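Local atomic coordinates of branched-chain alpha-ketoacid decarboxylase (Lactococcus lactis, PDB entry 2VBF), a protein that probably decarboxylates branched-chain and aromatic alpha-keto acids to aldehydes, using thiamine diphosphate and magnesium as cofactors. Residues A[26-35]-A[54-64]. Sequence-based numbering, arbitrary orientation. Where two conformers were deposited one is given.
Sequences TVGDYLLDRL and FLDQIISREDM
Arg61 grips Asp33 with two nitrogens on a single oxygen: NH1 and NH2 of Arg61 lie 2.9 and 3.1 Å from Asp33 OD1. That oxygen sits close to the guanidinium plane, while its carboxylate is turned 71° against it. The bridge ties helix 27-37 to the loop that follows helix 52-60. Both helices pack on the parallel sheet of the N-terminal thiamine diphosphate-binding domain, an alpha/beta fold, and their short segments cross at -50°. Along its NE side the same guanidinium holds Asp63 in a two-to-two pairing, with both carboxylate oxygens using their syn lone pairs. Bends at chi2 and chi3 carry the arginine across onto helix 27-37, bringing Leu32 CB to 3.6 Å from Arg61 NH1 over one guanidinium face. A methionine in place of Arg61 would probably leave the Asp33 and Asp63 carboxylates without their shared cation, although Lys198 and Tyr25 also bind Asp33 through OD2.

Deeper in the interface, Leu32 CD2 meets both Phe54 CZ, at 3.8 Å, and Ile58 CG1, at 3.9 Å; Ile43 on strand 42-45 of that sheet underlies both aliphatic residues. The missing side chain at Gly28 lets Gln57 OE1 lie against the backbone, 3.4 Å from Gly28 CA. Thr26 and Asp29 form a capping box at the start of helix 27-37. Gln57 reaches this cap, donating a weak bond from NE2 to Thr26 OG1 (2.9 Å, 129°), and one water joins Gln57 NE2 to Asp29 OD1; a second links that same oxygen to Arg61 NH1.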
ATOM      1  N   THR A  26     -22.597 -13.148 -19.995  1.00 17.97           N
ATOM      2  CA  THR A  26     -21.950 -13.706 -18.817  1.00 18.01           C
ATOM      3  C   THR A  26     -22.101 -12.808 -17.584  1.00 15.94           C
ATOM      4  O   THR A  26     -22.490 -11.637 -17.680  1.00 15.09           O
ATOM      5  CB  THR A  26     -20.432 -13.876 -19.042  1.00 18.63           C
ATOM      6  OG1 THR A  26     -19.836 -12.579 -19.196  1.00 18.50           O
ATOM      7  CG2 THR A  26     -20.126 -14.746 -20.264  1.00 21.26           C
ATOM      8  N   VAL A  27     -21.716 -13.356 -16.436  1.00 16.43           N
ATOM      9  CA  VAL A  27     -21.678 -12.594 -15.182  1.00 15.45           C
ATOM     10  C   VAL A  27     -20.769 -11.357 -15.335  1.00 13.45           C
ATOM     11  O   VAL A  27     -21.104 -10.262 -14.872  1.00 13.72           O
ATOM     12  CB  VAL A  27     -21.183 -13.500 -14.034  1.00 15.37           C
ATOM     13  CG1 VAL A  27     -20.856 -12.689 -12.788  1.00 16.54           C
ATOM     14  CG2 VAL A  27     -22.214 -14.617 -13.736  1.00 14.50           C
ATOM     15  N   GLY A  28     -19.626 -11.528 -15.999  1.00 13.89           N
ATOM     16  CA  GLY A  28     -18.736 -10.398 -16.315  1.00 14.18           C
ATOM     17  C   GLY A  28     -19.436  -9.274 -17.063  1.00 14.66           C
ATOM     18  O   GLY A  28     -19.301  -8.101 -16.719  1.00 13.54           O
ATOM     19  N   ASP A  29     -20.198  -9.641 -18.092  1.00 15.36           N
ATOM     20  CA  ASP A  29     -21.000  -8.675 -18.848  1.00 15.73           C
ATOM     21  C   ASP A  29     -22.045  -7.983 -17.967  1.00 14.14           C
ATOM     22  O   ASP A  29     -22.248  -6.777 -18.064  1.00 16.38           O
ATOM     23  CB  ASP A  29     -21.711  -9.361 -20.022  1.00 16.04           C
ATOM     24  CG  ASP A  29     -20.748 -10.029 -20.984  1.00 18.52           C
ATOM     25  OD1 ASP A  29     -19.774  -9.378 -21.412  1.00 21.57           O
ATOM     26  OD2 ASP A  29     -20.948 -11.216 -21.305  1.00 19.41           O
ATOM     27  N   TYR A  30     -22.694  -8.762 -17.106  1.00 15.54           N
ATOM     28  CA  TYR A  30     -23.704  -8.236 -16.181  1.00 15.24           C
ATOM     29  C   TYR A  30     -23.116  -7.154 -15.269  1.00 14.56           C
ATOM     30  O   TYR A  30     -23.665  -6.045 -15.148  1.00 13.78           O
ATOM     31  CB  TYR A  30     -24.294  -9.369 -15.347  1.00 16.89           C
ATOM     32  CG  TYR A  30     -25.553  -8.997 -14.585  1.00 16.88           C
ATOM     33  CD1 TYR A  30     -26.809  -9.297 -15.099  1.00 17.56           C
ATOM     34  CD2 TYR A  30     -25.491  -8.356 -13.353  1.00 17.26           C
ATOM     35  CE1 TYR A  30     -27.956  -8.968 -14.416  1.00 17.50           C
ATOM     36  CE2 TYR A  30     -26.641  -8.019 -12.659  1.00 17.21           C
ATOM     37  CZ  TYR A  30     -27.874  -8.323 -13.198  1.00 17.92           C
ATOM     38  OH  TYR A  30     -29.039  -8.002 -12.532  1.00 19.60           O
ATOM     39  N   LEU A  31     -21.980  -7.485 -14.660  1.00 13.11           N
ATOM     40  CA  LEU A  31     -21.259  -6.553 -13.793  1.00 13.57           C
ATOM     41  C   LEU A  31     -20.868  -5.283 -14.535  1.00 12.64           C
ATOM     42  O   LEU A  31     -21.128  -4.177 -14.056  1.00 14.50           O
ATOM     43  CB  LEU A  31     -20.035  -7.235 -13.191  1.00 13.43           C
ATOM     44  CG  LEU A  31     -19.147  -6.434 -12.240  1.00 14.54           C
ATOM     45  CD1 LEU A  31     -19.979  -5.722 -11.180  1.00 15.12           C
ATOM     46  CD2 LEU A  31     -18.121  -7.377 -11.584  1.00 14.96           C
ATOM     47  N   LEU A  32     -20.300  -5.437 -15.734  1.00 13.42           N
ATOM     48  CA  LEU A  32     -19.857  -4.291 -16.502  1.00 13.73           C
ATOM     49  C   LEU A  32     -21.054  -3.438 -16.970  1.00 12.92           C
ATOM     50  O   LEU A  32     -20.972  -2.211 -16.990  1.00 14.37           O
ATOM     51  CB  LEU A  32     -18.955  -4.738 -17.665  1.00 12.71           C
ATOM     52  CG  LEU A  32     -17.590  -5.335 -17.248  1.00 13.96           C
ATOM     53  CD1 LEU A  32     -16.864  -5.937 -18.429  1.00 15.38           C
ATOM     54  CD2 LEU A  32     -16.731  -4.268 -16.579  1.00 16.40           C
ATOM     55  N   ASP A  33     -22.173  -4.085 -17.295  1.00 15.25           N
ATOM     56  CA  ASP A  33     -23.390  -3.357 -17.641  1.00 15.47           C
ATOM     57  C   ASP A  33     -23.860  -2.495 -16.464  1.00 14.62           C
ATOM     58  O   ASP A  33     -24.191  -1.319 -16.645  1.00 15.00           O
ATOM     59  CB  ASP A  33     -24.505  -4.305 -18.078  1.00 16.78           C
ATOM     60  CG  ASP A  33     -24.433  -4.680 -19.561  1.00 18.07           C
ATOM     61  OD1 ASP A  33     -23.612  -4.121 -20.307  1.00 20.45           O
ATOM     62  OD2 ASP A  33     -25.221  -5.547 -19.985  1.00 23.46           O
ATOM     63  N   ARG A  34     -23.861  -3.074 -15.262  1.00 15.19           N
ATOM     64  CA  ARG A  34     -24.275  -2.344 -14.063  1.00 15.42           C
ATOM     65  C   ARG A  34     -23.328  -1.189 -13.754  1.00 15.11           C
ATOM     66  O   ARG A  34     -23.777  -0.113 -13.386  1.00 16.08           O
ATOM     67  CB  ARG A  34     -24.376  -3.265 -12.850  1.00 16.09           C
ATOM     68  CG  ARG A  34     -25.540  -4.262 -12.887  1.00 15.01           C
ATOM     69  CD  ARG A  34     -26.886  -3.581 -13.157  1.00 17.09           C
ATOM     70  NE  ARG A  34     -28.018  -4.355 -12.648  1.00 17.51           N
ATOM     71  CZ  ARG A  34     -29.299  -4.007 -12.794  1.00 18.26           C
ATOM     72  NH1 ARG A  34     -29.635  -2.918 -13.466  1.00 19.27           N
ATOM     73  NH2 ARG A  34     -30.259  -4.764 -12.285  1.00 19.46           N
ATOM     74  N   LEU A  35     -22.020  -1.409 -13.906  1.00 15.33           N
ATOM     75  CA  LEU A  35     -21.050  -0.324 -13.731  1.00 16.01           C
ATOM     76  C   LEU A  35     -21.293   0.807 -14.730  1.00 15.68           C
ATOM     77  O   LEU A  35     -21.251   1.980 -14.368  1.00 16.56           O
ATOM     78  CB  LEU A  35     -19.607  -0.840 -13.821  1.00 16.44           C
ATOM     79  CG  LEU A  35     -19.196  -1.868 -12.764  1.00 15.87           C
ATOM     80  CD1 LEU A  35     -17.732  -2.246 -13.005  1.00 16.88           C
ATOM     81  CD2 LEU A  35     -19.420  -1.369 -11.319  1.00 15.60           C
ATOM     82  N   PHE A  54     -11.557 -11.689 -16.839  1.00 15.63           N
ATOM     83  CA  PHE A  54     -12.472 -10.572 -16.655  1.00 16.08           C
ATOM     84  C   PHE A  54     -11.896  -9.313 -17.309  1.00 16.26           C
ATOM     85  O   PHE A  54     -12.626  -8.542 -17.916  1.00 15.48           O
ATOM     86  CB  PHE A  54     -12.767 -10.345 -15.165  1.00 15.73           C
ATOM     87  CG  PHE A  54     -13.674  -9.169 -14.890  1.00 15.16           C
ATOM     88  CD1 PHE A  54     -14.956  -9.111 -15.427  1.00 14.29           C
ATOM     89  CD2 PHE A  54     -13.246  -8.116 -14.086  1.00 14.89           C
ATOM     90  CE1 PHE A  54     -15.778  -8.034 -15.179  1.00 16.27           C
ATOM     91  CE2 PHE A  54     -14.061  -7.042 -13.837  1.00 15.37           C
ATOM     92  CZ  PHE A  54     -15.333  -6.989 -14.377  1.00 16.07           C
ATOM     93  N   LEU A  55     -10.583  -9.105 -17.187  1.00 14.78           N
ATOM     94  CA  LEU A  55      -9.913  -7.991 -17.869  1.00 15.17           C
ATOM     95  C   LEU A  55     -10.181  -7.989 -19.376  1.00 15.13           C
ATOM     96  O   LEU A  55     -10.462  -6.931 -19.949  1.00 15.48           O
ATOM     97  CB  LEU A  55      -8.399  -7.970 -17.600  1.00 15.78           C
ATOM     98  CG  LEU A  55      -7.923  -6.877 -16.650  1.00 16.66           C
ATOM     99  CD1 LEU A  55      -6.447  -7.076 -16.312  1.00 16.08           C
ATOM    100  CD2 LEU A  55      -8.179  -5.501 -17.229  1.00 16.89           C
ATOM    101  N   ASP A  56     -10.140  -9.165 -19.998  1.00 14.42           N
ATOM    102  CA  ASP A  56     -10.434  -9.272 -21.431  1.00 15.86           C
ATOM    103  C   ASP A  56     -11.794  -8.648 -21.720  1.00 15.94           C
ATOM    104  O   ASP A  56     -11.969  -7.977 -22.728  1.00 17.68           O
ATOM    105  CB  ASP A  56     -10.460 -10.731 -21.885  1.00 17.03           C
ATOM    106  CG  ASP A  56      -9.088 -11.379 -21.890  1.00 18.57           C
ATOM    107  OD1 ASP A  56      -8.066 -10.669 -22.002  1.00 17.97           O
ATOM    108  OD2 ASP A  56      -9.047 -12.621 -21.796  1.00 20.99           O
ATOM    109  N   GLN A  57     -12.753  -8.882 -20.822  1.00 15.51           N
ATOM    110  CA  GLN A  57     -14.117  -8.362 -20.999  1.00 15.44           C
ATOM    111  C   GLN A  57     -14.162  -6.853 -20.904  1.00 16.25           C
ATOM    112  O   GLN A  57     -14.922  -6.202 -21.633  1.00 15.22           O
ATOM    113  CB  GLN A  57     -15.080  -9.005 -19.989  1.00 15.35           C
ATOM    114  CG  GLN A  57     -15.140 -10.516 -20.127  1.00 17.07           C
ATOM    115  CD  GLN A  57     -16.070 -11.174 -19.133  1.00 19.46           C
ATOM    116  OE1 GLN A  57     -15.816 -11.160 -17.927  1.00 20.78           O
ATOM    117  NE2 GLN A  57     -17.126 -11.805 -19.634  1.00 20.70           N
ATOM    118  N   ILE A  58     -13.351  -6.292 -20.006  1.00 15.20           N
ATOM    119  CA  ILE A  58     -13.235  -4.846 -19.881  1.00 16.83           C
ATOM    120  C   ILE A  58     -12.634  -4.252 -21.151  1.00 17.22           C
ATOM    121  O   ILE A  58     -13.125  -3.242 -21.645  1.00 16.97           O
ATOM    122  CB  ILE A  58     -12.346  -4.414 -18.691  1.00 15.72           C
ATOM    123  CG1 ILE A  58     -12.948  -4.906 -17.368  1.00 15.88           C
ATOM    124  CG2 ILE A  58     -12.182  -2.887 -18.693  1.00 14.72           C
ATOM    125  CD1 ILE A  58     -12.085  -4.641 -16.119  1.00 14.17           C
ATOM    126  N   ILE A  59     -11.583  -4.888 -21.667  1.00 17.40           N
ATOM    127  CA  ILE A  59     -10.905  -4.406 -22.869  1.00 18.67           C
ATOM    128  C   ILE A  59     -11.874  -4.415 -24.052  1.00 18.73           C
ATOM    129  O   ILE A  59     -11.879  -3.486 -24.863  1.00 21.22           O
ATOM    130  CB  ILE A  59      -9.645  -5.251 -23.218  1.00 19.34           C
ATOM    131  CG1 ILE A  59      -8.560  -5.094 -22.147  1.00 19.86           C
ATOM    132  CG2 ILE A  59      -9.096  -4.861 -24.604  1.00 19.86           C
ATOM    133  CD1 ILE A  59      -8.063  -3.686 -21.944  1.00 21.31           C
ATOM    134  N   SER A  60     -12.708  -5.445 -24.122  1.00 20.23           N
ATOM    135  CA  SER A  60     -13.649  -5.614 -25.242  1.00 21.44           C
ATOM    136  C   SER A  60     -14.810  -4.614 -25.246  1.00 22.71           C
ATOM    137  O   SER A  60     -15.427  -4.409 -26.287  1.00 22.14           O
ATOM    138  CB  SER A  60     -14.206  -7.034 -25.245  1.00 22.24           C
ATOM    139  OG  SER A  60     -13.192  -7.965 -25.584  1.00 27.05           O
ATOM    140  N   ARG A  61     -15.108  -3.987 -24.107  1.00 22.19           N
ATOM    141  CA  ARG A  61     -16.208  -3.003 -24.025  1.00 23.87           C
ATOM    142  C   ARG A  61     -15.943  -1.797 -24.910  1.00 24.48           C
ATOM    143  O   ARG A  61     -14.844  -1.260 -24.880  1.00 26.36           O
ATOM    144  CB  ARG A  61     -16.356  -2.449 -22.602  1.00 23.64           C
ATOM    145  CG  ARG A  61     -16.637  -3.444 -21.492  1.00 24.46           C
ATOM    146  CD  ARG A  61     -18.057  -3.986 -21.499  1.00 24.96           C
ATOM    147  NE  ARG A  61     -19.083  -2.961 -21.288  1.00 23.50           N
ATOM    148  CZ  ARG A  61     -20.346  -3.239 -20.951  1.00 23.57           C
ATOM    149  NH1 ARG A  61     -20.727  -4.493 -20.760  1.00 24.04           N
ATOM    150  NH2 ARG A  61     -21.225  -2.259 -20.784  1.00 23.21           N
ATOM    151  N   GLU A  62     -16.939  -1.320 -25.652  1.00 25.59           N
ATOM    152  CA  GLU A  62     -16.750  -0.054 -26.384  1.00 25.90           C
ATOM    153  C   GLU A  62     -16.906   1.162 -25.487  1.00 25.83           C
ATOM    154  O   GLU A  62     -16.393   2.240 -25.814  1.00 28.35           O
ATOM    155  CB  GLU A  62     -17.713   0.100 -27.567  1.00 28.33           C
ATOM    156  CG  GLU A  62     -19.185  -0.100 -27.237  1.00 30.28           C
ATOM    157  CD  GLU A  62     -19.643  -1.501 -27.557  1.00 33.62           C
ATOM    158  OE1 GLU A  62     -18.853  -2.437 -27.311  1.00 34.23           O
ATOM    159  OE2 GLU A  62     -20.775  -1.666 -28.081  1.00 36.28           O
ATOM    160  N   ASP A  63     -17.600   0.983 -24.359  1.00 23.06           N
ATOM    161  CA  ASP A  63     -18.051   2.098 -23.528  1.00 22.45           C
ATOM    162  C   ASP A  63     -17.273   2.224 -22.216  1.00 21.33           C
ATOM    163  O   ASP A  63     -17.653   3.012 -21.343  1.00 21.75           O
ATOM    164  CB  ASP A  63     -19.545   1.928 -23.207  1.00 22.77           C
ATOM    165  CG  ASP A  63     -19.837   0.678 -22.393  1.00 24.02           C
ATOM    166  OD1 ASP A  63     -18.925  -0.145 -22.190  1.00 25.53           O
ATOM    167  OD2 ASP A  63     -20.988   0.506 -21.953  1.00 24.17           O
ATOM    168  N   MET A  64     -16.182   1.474 -22.113  1.00 20.42           N
ATOM    169  CA  MET A  64     -15.409   1.355 -20.867  0.50 20.85           C
ATOM    170  C   MET A  64     -13.937   1.174 -21.213  1.00 21.08           C
ATOM    171  O   MET A  64     -13.605   0.359 -22.066  1.00 22.96           O
ATOM    172  CB  MET A  64     -15.888   0.131 -20.076  0.50 20.30           C
ATOM    173  CG  MET A  64     -15.406   0.042 -18.632  0.50 20.64           C
ATOM    174  SD  MET A  64     -16.368   1.072 -17.498  0.50 17.39           S
ATOM    175  CE  MET A  64     -17.962   0.242 -17.510  0.50 18.56           C
TER
HETATM  176  O   HOH W   1     -19.258  -6.838 -21.518  1.00 27.73           O
HETATM  177  O   HOH W   2     -17.841 -11.080 -22.445  1.00 34.49           O